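Local coordinates for protein alpha-L-rhamnosidase (PDB 3W5M) that releases terminal alpha-L-rhamnose from plant rhamnosides such as naringin, rutin, hesperidin and gum arabic, and carries a calcium-dependent rhamnose-binding module, at residues 799-804 with 826-831; 592-597 with 658-663; 126-131 with 457-462. All blocks are in the same frame, centred on the assembly; numbering follows the deposited sequence.

How the interactions relate
The three contacts illustrate how chemistry follows place in a multidomain enzyme. Interaction 1 is a surface contact inside the catalytic helical domain, where one leucine lies on backbone carbonyls without a hydrogen bond. Interaction 2, only about 10 Å from the centre of the chain, is partly buried and joins the end of a beta-strand of a large sheet, and the turn after it, to a helix of the catalytic domain; it pairs a threonine-phenylalanine contact with an arginine hydrogen bond and a water bridge. Interaction 3, again at the surface, sets a short helical turn against a strand by proline, leucine and the aliphatic part of an arginine, with opposite charges near but not in contact. No element is shared, and interactions 1 and 3 lie on opposite sides of the chain's centre.

Interaction 1: residues 799-804 with 826-831; sequences AYVASD and DALRKA
L828 lays its two methyl groups over the backbone of the turn A802-D804, and this one side chain makes most of the contact. Its CD2 approaches the carbonyl oxygen S803 O at 3.5 Å and also brushes the carbonyl carbon of D804, while CD1 of L828 stands 3.7 Å from A802 O. The fork thus straddles successive peptide groups. CB of L828 already faces 799-804, and chi1 of -76° carries the fork on to the carbonyls. At the helix 783-800 end of the turn, V801 CG1 reaches L828 CD1 at 4.4 Å, a loose apolar touch. The second point of support is A831, whose CB sits 3.5 Å from D804 O. No hydrogen bond crosses; D804 turns its carboxylate back to its own chain, where OD1 accepts from K806 N. The contact is therefore one of methyl groups against carbonyls, at the outer surface of the catalytic domain. Within the (alpha/alpha)6-barrel it joins the loop leaving helix 783-800, where the Y800 hydroxyl is hydrogen-bonded to T761 OG1 of helix 756-777, to the N-cap position of helix 829-842, where R829 NH1 donates a hydrogen bond to L819 O of helix 812-820.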
# COMPACT_ATOMS: atom_id res chain seq x y z
N ALA A 799 -19.93 31.67 -13.95
CA ALA A 799 -19.50 30.91 -15.12
C ALA A 799 -20.36 29.69 -15.39
O ALA A 799 -20.63 29.38 -16.54
CB ALA A 799 -18.02 30.53 -15.01
N TYR A 800 -20.81 29.02 -14.33
CA TYR A 800 -21.40 27.70 -14.48
C TYR A 800 -22.80 27.47 -13.93
O TYR A 800 -23.40 26.42 -14.20
CB TYR A 800 -20.43 26.62 -13.92
CG TYR A 800 -18.96 26.83 -14.22
CD1 TYR A 800 -18.46 26.76 -15.53
CD2 TYR A 800 -18.05 27.08 -13.18
CE1 TYR A 800 -17.10 26.95 -15.78
CE2 TYR A 800 -16.70 27.28 -13.42
CZ TYR A 800 -16.22 27.20 -14.71
OH TYR A 800 -14.88 27.41 -14.93
N VAL A 801 -23.34 28.45 -13.18
CA VAL A 801 -24.64 28.28 -12.57
C VAL A 801 -25.63 29.24 -13.22
O VAL A 801 -25.40 30.45 -13.21
CB VAL A 801 -24.62 28.50 -11.04
CG1 VAL A 801 -25.98 28.21 -10.44
CG2 VAL A 801 -23.57 27.61 -10.37
N ALA A 802 -26.68 28.68 -13.80
CA ALA A 802 -27.72 29.45 -14.49
C ALA A 802 -28.87 29.90 -13.56
O ALA A 802 -29.04 29.38 -12.44
CB ALA A 802 -28.27 28.63 -15.65
N SER A 803 -29.68 30.84 -14.04
CA SER A 803 -30.74 31.47 -13.24
C SER A 803 -31.74 30.50 -12.68
O SER A 803 -32.35 30.80 -11.65
CB SER A 803 -31.47 32.53 -14.07
OG SER A 803 -30.59 33.61 -14.27
N ASP A 804 -31.93 29.36 -13.34
CA ASP A 804 -32.85 28.34 -12.86
C ASP A 804 -32.14 27.27 -12.04
O ASP A 804 -32.75 26.26 -11.68
CB ASP A 804 -33.64 27.71 -14.02
CG ASP A 804 -32.73 27.17 -15.13
OD1 ASP A 804 -31.49 27.08 -14.95
OD2 ASP A 804 -33.27 26.83 -16.21
N ASP A 826 -27.51 30.10 -2.43
CA ASP A 826 -28.47 29.47 -1.53
C ASP A 826 -29.89 29.49 -2.05
O ASP A 826 -30.63 28.56 -1.81
CB ASP A 826 -28.41 30.06 -0.13
CG ASP A 826 -27.18 29.59 0.60
OD1 ASP A 826 -26.13 30.22 0.41
OD2 ASP A 826 -27.26 28.55 1.32
N ALA A 827 -30.24 30.56 -2.76
CA ALA A 827 -31.56 30.71 -3.37
C ALA A 827 -31.85 29.60 -4.36
O ALA A 827 -33.02 29.32 -4.64
CB ALA A 827 -31.67 32.06 -4.09
N LEU A 828 -30.80 28.94 -4.85
CA LEU A 828 -30.94 27.96 -5.93
C LEU A 828 -30.59 26.53 -5.53
O LEU A 828 -30.56 25.66 -6.37
CB LEU A 828 -30.06 28.39 -7.11
CG LEU A 828 -30.63 29.55 -7.93
CD1 LEU A 828 -29.57 30.15 -8.84
CD2 LEU A 828 -31.85 29.06 -8.71
N ARG A 829 -30.33 26.29 -4.25
CA ARG A 829 -30.02 24.93 -3.79
C ARG A 829 -31.17 23.96 -3.98
O ARG A 829 -30.97 22.84 -4.45
CB ARG A 829 -29.53 24.94 -2.34
CG ARG A 829 -28.12 25.50 -2.20
CD ARG A 829 -27.64 25.43 -0.75
NE ARG A 829 -27.59 24.05 -0.24
CZ ARG A 829 -26.53 23.26 -0.33
NH1 ARG A 829 -25.43 23.70 -0.93
NH2 ARG A 829 -26.57 22.03 0.15
N LYS A 830 -32.38 24.39 -3.65
CA LYS A 830 -33.57 23.58 -3.87
C LYS A 830 -33.67 23.15 -5.33
O LYS A 830 -33.87 21.96 -5.60
CB LYS A 830 -34.82 24.35 -3.45
CG LYS A 830 -36.10 23.51 -3.43
CD LYS A 830 -37.23 24.28 -2.76
CE LYS A 830 -38.46 23.41 -2.60
NZ LYS A 830 -39.06 23.05 -3.91
N ALA A 831 -33.54 24.11 -6.25
CA ALA A 831 -33.61 23.85 -7.70
C ALA A 831 -32.52 22.88 -8.16
O ALA A 831 -32.80 21.94 -8.92
CB ALA A 831 -33.54 25.15 -8.50

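Interaction 2: residues 592-597 with 658-663; sequences MHTSAP and ARFLTK
R659 reaches S595 by a direct hydrogen bond: NH2 of R659 donates to S595 O at 2.9 Å, slightly bent with an N-H...O angle of 157°. The oxygen lies at the edge of the guanidinium, close to its plane, and the donor is tilted only slightly from the carbonyl plane. A water makes a second link, accepting from R659 NH1 at 3.0 Å and donating to S595 OG at 2.8 Å; that hydroxyl also bonds to P479 O. R659 NH2 also forms a salt bridge with E656, just before the helix, which steadies the guanidinium. The bend at chi3 (-67°) turns the guanidinium onto the turn, where NH2 also touches A596 CB at 3.7 Å. An alanine in place of R659 would probably leave S595 O without this donor and E656 without this charged partner.

Van der Waals contact comes from T594 and F660, which meet at a slant. With F660 CG anti to its backbone N (chi1 -165°), the ring reaches T594, whose CB lies 3.6 Å from F660 CD1. CG2 and OG1 meet the same ring atom, whereas the polar need of OG1 is met by G478 O. F660 also stacks on F624, and its side chain is about 11 Å from that of the rhamnose-binding D643.

Bonds within 592-597 shape the turn. S595 centres an inverse gamma turn, closed by A596 N to T594 O at 2.9 Å, and the side-chain donor H593 ND1 reaches that same oxygen, also at 2.9 Å, from the opposite face of its plane.

In the fold, the contact joins the end of strand 587-594, which lies between strands 480-493 and 510-515 of a large sheet, to the start of helix 658-671, which also packs through A658 and L661 on helix 698-710.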
# COMPACT_ATOMS: atom_id res chain seq x y z
N MET A 592 -1.77 -9.42 4.55
CA MET A 592 -0.80 -8.45 5.04
C MET A 592 -1.24 -7.03 4.82
O MET A 592 -1.69 -6.72 3.73
CB MET A 592 0.51 -8.62 4.29
CG MET A 592 1.20 -9.91 4.63
SD MET A 592 2.66 -10.16 3.58
CE MET A 592 2.96 -11.90 3.98
N HIS A 593 -1.08 -6.18 5.84
CA HIS A 593 -1.35 -4.73 5.70
C HIS A 593 -0.74 -4.00 6.87
O HIS A 593 -0.15 -4.61 7.78
CB HIS A 593 -2.87 -4.42 5.59
CG HIS A 593 -3.73 -5.04 6.64
ND1 HIS A 593 -3.82 -4.55 7.93
CD2 HIS A 593 -4.61 -6.08 6.58
CE1 HIS A 593 -4.68 -5.28 8.62
NE2 HIS A 593 -5.18 -6.21 7.82
N THR A 594 -0.82 -2.67 6.84
CA THR A 594 -0.38 -1.88 7.98
C THR A 594 -0.96 -2.37 9.32
O THR A 594 -2.15 -2.74 9.42
CB THR A 594 -0.65 -0.38 7.76
OG1 THR A 594 -0.02 0.37 8.81
CG2 THR A 594 -2.12 -0.07 7.73
N SER A 595 -0.13 -2.37 10.37
CA SER A 595 -0.55 -2.87 11.67
C SER A 595 -1.29 -1.77 12.37
O SER A 595 -0.72 -1.01 13.16
CB SER A 595 0.66 -3.37 12.50
OG SER A 595 1.79 -2.46 12.41
N ALA A 596 -2.57 -1.63 12.02
CA ALA A 596 -3.45 -0.67 12.68
C ALA A 596 -4.75 -1.40 12.96
O ALA A 596 -5.14 -2.27 12.17
CB ALA A 596 -3.70 0.55 11.78
N PRO A 597 -5.41 -1.09 14.09
CA PRO A 597 -6.65 -1.79 14.45
C PRO A 597 -7.83 -1.37 13.56
O PRO A 597 -7.86 -0.25 13.03
CB PRO A 597 -6.92 -1.33 15.89
CG PRO A 597 -6.11 -0.09 16.09
CD PRO A 597 -4.95 -0.16 15.14
N ALA A 658 -4.70 7.35 11.25
CA ALA A 658 -3.89 8.54 11.53
C ALA A 658 -2.40 8.35 11.27
O ALA A 658 -1.79 9.15 10.58
CB ALA A 658 -4.12 9.02 12.96
N ARG A 659 -1.79 7.31 11.83
CA ARG A 659 -0.37 7.15 11.60
C ARG A 659 -0.12 6.88 10.10
O ARG A 659 0.86 7.39 9.53
CB ARG A 659 0.17 5.97 12.42
CG ARG A 659 0.20 6.21 13.94
CD ARG A 659 0.69 4.92 14.63
NE ARG A 659 -0.32 3.87 14.46
CZ ARG A 659 -0.04 2.57 14.33
NH1 ARG A 659 1.20 2.12 14.37
NH2 ARG A 659 -1.04 1.70 14.14
N PHE A 660 -0.99 6.08 9.47
CA PHE A 660 -0.77 5.66 8.08
C PHE A 660 -0.84 6.86 7.13
O PHE A 660 0.05 7.05 6.31
CB PHE A 660 -1.81 4.60 7.64
CG PHE A 660 -1.43 3.87 6.36
CD1 PHE A 660 -0.38 2.92 6.34
CD2 PHE A 660 -2.12 4.13 5.18
CE1 PHE A 660 -0.04 2.25 5.16
CE2 PHE A 660 -1.79 3.46 4.00
CZ PHE A 660 -0.75 2.52 3.99
N LEU A 661 -1.89 7.66 7.27
CA LEU A 661 -2.04 8.82 6.39
C LEU A 661 -1.16 10.01 6.78
O LEU A 661 -0.77 10.76 5.91
CB LEU A 661 -3.52 9.22 6.19
CG LEU A 661 -4.28 8.03 5.59
CD1 LEU A 661 -5.75 8.40 5.62
CD2 LEU A 661 -3.80 7.66 4.19
N THR A 662 -0.84 10.16 8.06
CA THR A 662 0.24 11.09 8.49
C THR A 662 1.53 10.81 7.75
O THR A 662 2.14 11.72 7.19
CB THR A 662 0.47 11.09 10.02
OG1 THR A 662 -0.74 11.48 10.68
CG2 THR A 662 1.59 12.06 10.43
N LYS A 663 1.95 9.55 7.74
CA LYS A 663 3.13 9.13 7.02
C LYS A 663 2.98 9.45 5.53
O LYS A 663 3.90 10.01 4.91
CB LYS A 663 3.35 7.61 7.21
CG LYS A 663 4.58 7.07 6.52
CD LYS A 663 4.24 6.61 5.13
CE LYS A 663 5.41 5.91 4.48
NZ LYS A 663 5.05 5.55 3.10
O HOH W 1 1.89 -0.76 14.66

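Interaction 3: residues 126-131 with 457-462; sequences PAPLTE and AWLAVR
P126 and R462 meet where an edge strand of an antiparallel sheet gives way to a single helical turn. Strand 123-124 is outermost in this seven-stranded sheet, strand 459-463 of the alpha-L-rhamnosidase N-terminal domain lies next to it, and P126 leads from the former into helix 127-130, which folds back over the latter.

R462 points its CB toward the turn. A chi1 of 53° tucks CG in among the backbone atoms, flanked by N and C, and the chain runs back along P126, with CG 4.1 Å from P126 CA. CD comes closer, 3.8 Å from that same CA, and also passes A127 N. A bend at chi3 (-75°) then leads through NE to the guanidinium, whose NH1 lies 4.4 Å from A127 CB. E131 OE1 stands near its plane, 4.3 Å from R462 NH1, too far for a salt bridge, so any attraction is probably modest.

Back along the strand, toward L459, the chemistry becomes apolar. P126 rests its ring against A460 O, and its CG meets L459 CB at 3.7 Å. L459 CD1 extends onward to L129 CG at 4.1 Å, with P128 CB a little farther off.

The carboxylate of E131 has a firmer partner than R462, since OE2 forms a salt bridge with R396 NE. T130 OG1 also donates to E131 OE2, at 3.2 Å and from above the carboxylate plane.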
# COMPACT_ATOMS: atom_id res chain seq x y z
N PRO A 126 28.17 -8.61 -2.90
CA PRO A 126 29.09 -8.21 -3.98
C PRO A 126 28.52 -8.48 -5.38
O PRO A 126 27.49 -9.16 -5.50
CB PRO A 126 30.32 -9.08 -3.70
CG PRO A 126 29.74 -10.32 -3.10
CD PRO A 126 28.66 -9.82 -2.20
N ALA A 127 29.19 -7.96 -6.41
CA ALA A 127 28.70 -7.98 -7.80
C ALA A 127 28.29 -9.36 -8.36
O ALA A 127 27.27 -9.45 -9.06
CB ALA A 127 29.68 -7.28 -8.74
N PRO A 128 29.05 -10.42 -8.05
CA PRO A 128 28.66 -11.75 -8.52
C PRO A 128 27.26 -12.20 -8.02
O PRO A 128 26.64 -13.08 -8.63
CB PRO A 128 29.74 -12.67 -7.93
CG PRO A 128 30.93 -11.80 -7.71
CD PRO A 128 30.41 -10.41 -7.46
N LEU A 129 26.78 -11.61 -6.93
CA LEU A 129 25.50 -11.99 -6.31
C LEU A 129 24.35 -11.02 -6.64
O LEU A 129 23.18 -11.39 -6.56
CB LEU A 129 25.66 -12.17 -4.79
CG LEU A 129 26.67 -13.23 -4.29
CD1 LEU A 129 26.67 -13.30 -2.76
CD2 LEU A 129 26.40 -14.61 -4.90
N THR A 130 24.69 -9.79 -7.01
CA THR A 130 23.66 -8.77 -7.23
C THR A 130 23.54 -8.37 -8.70
O THR A 130 22.63 -7.61 -9.06
CB THR A 130 23.95 -7.50 -6.43
OG1 THR A 130 25.24 -6.98 -6.79
CG2 THR A 130 23.89 -7.78 -4.94
N GLU A 131 24.47 -8.81 -9.54
CA GLU A 131 24.35 -8.53 -10.97
C GLU A 131 24.11 -9.80 -11.75
O GLU A 131 24.73 -10.82 -11.49
CB GLU A 131 25.58 -7.81 -11.51
CG GLU A 131 25.43 -6.31 -11.57
CD GLU A 131 25.65 -5.66 -10.22
OE1 GLU A 131 26.82 -5.36 -9.89
OE2 GLU A 131 24.65 -5.44 -9.49
N ALA A 457 33.40 -20.10 2.28
CA ALA A 457 33.15 -19.93 0.85
C ALA A 457 32.04 -18.91 0.52
O ALA A 457 31.63 -18.79 -0.63
CB ALA A 457 32.87 -21.27 0.19
N TRP A 458 31.54 -18.21 1.53
CA TRP A 458 30.74 -16.99 1.30
C TRP A 458 31.65 -15.84 0.82
O TRP A 458 32.88 -15.93 0.93
CB TRP A 458 29.98 -16.64 2.57
CG TRP A 458 28.82 -17.56 2.86
CD1 TRP A 458 28.77 -18.93 2.70
CD2 TRP A 458 27.55 -17.18 3.40
NE1 TRP A 458 27.54 -19.40 3.07
CE2 TRP A 458 26.77 -18.35 3.51
CE3 TRP A 458 26.98 -15.95 3.77
CZ2 TRP A 458 25.46 -18.34 3.98
CZ3 TRP A 458 25.68 -15.94 4.23
CH2 TRP A 458 24.93 -17.14 4.34
N LEU A 459 31.08 -14.75 0.29
CA LEU A 459 31.92 -13.67 -0.25
C LEU A 459 31.90 -12.44 0.64
O LEU A 459 30.89 -12.19 1.29
CB LEU A 459 31.46 -13.29 -1.66
CG LEU A 459 31.41 -14.44 -2.68
CD1 LEU A 459 30.71 -13.98 -3.97
CD2 LEU A 459 32.82 -14.96 -2.95
N ALA A 460 33.00 -11.68 0.68
CA ALA A 460 33.00 -10.41 1.41
C ALA A 460 31.90 -9.51 0.84
O ALA A 460 31.72 -9.45 -0.39
CB ALA A 460 34.36 -9.71 1.30
N VAL A 461 31.15 -8.86 1.72
CA VAL A 461 30.22 -7.80 1.31
C VAL A 461 30.97 -6.60 0.77
O VAL A 461 32.18 -6.49 0.91
CB VAL A 461 29.32 -7.35 2.48
CG1 VAL A 461 28.42 -8.48 2.93
CG2 VAL A 461 30.14 -6.78 3.63
N ARG A 462 30.27 -5.69 0.11
CA ARG A 462 30.89 -4.44 -0.32
C ARG A 462 30.18 -3.30 0.38
O ARG A 462 29.05 -3.48 0.90
CB ARG A 462 30.83 -4.30 -1.84
CG ARG A 462 29.42 -4.45 -2.40
CD ARG A 462 29.38 -4.38 -3.91
NE ARG A 462 29.54 -3.01 -4.39
CZ ARG A 462 29.29 -2.63 -5.64
NH1 ARG A 462 28.86 -3.53 -6.53
NH2 ARG A 462 29.48 -1.36 -5.98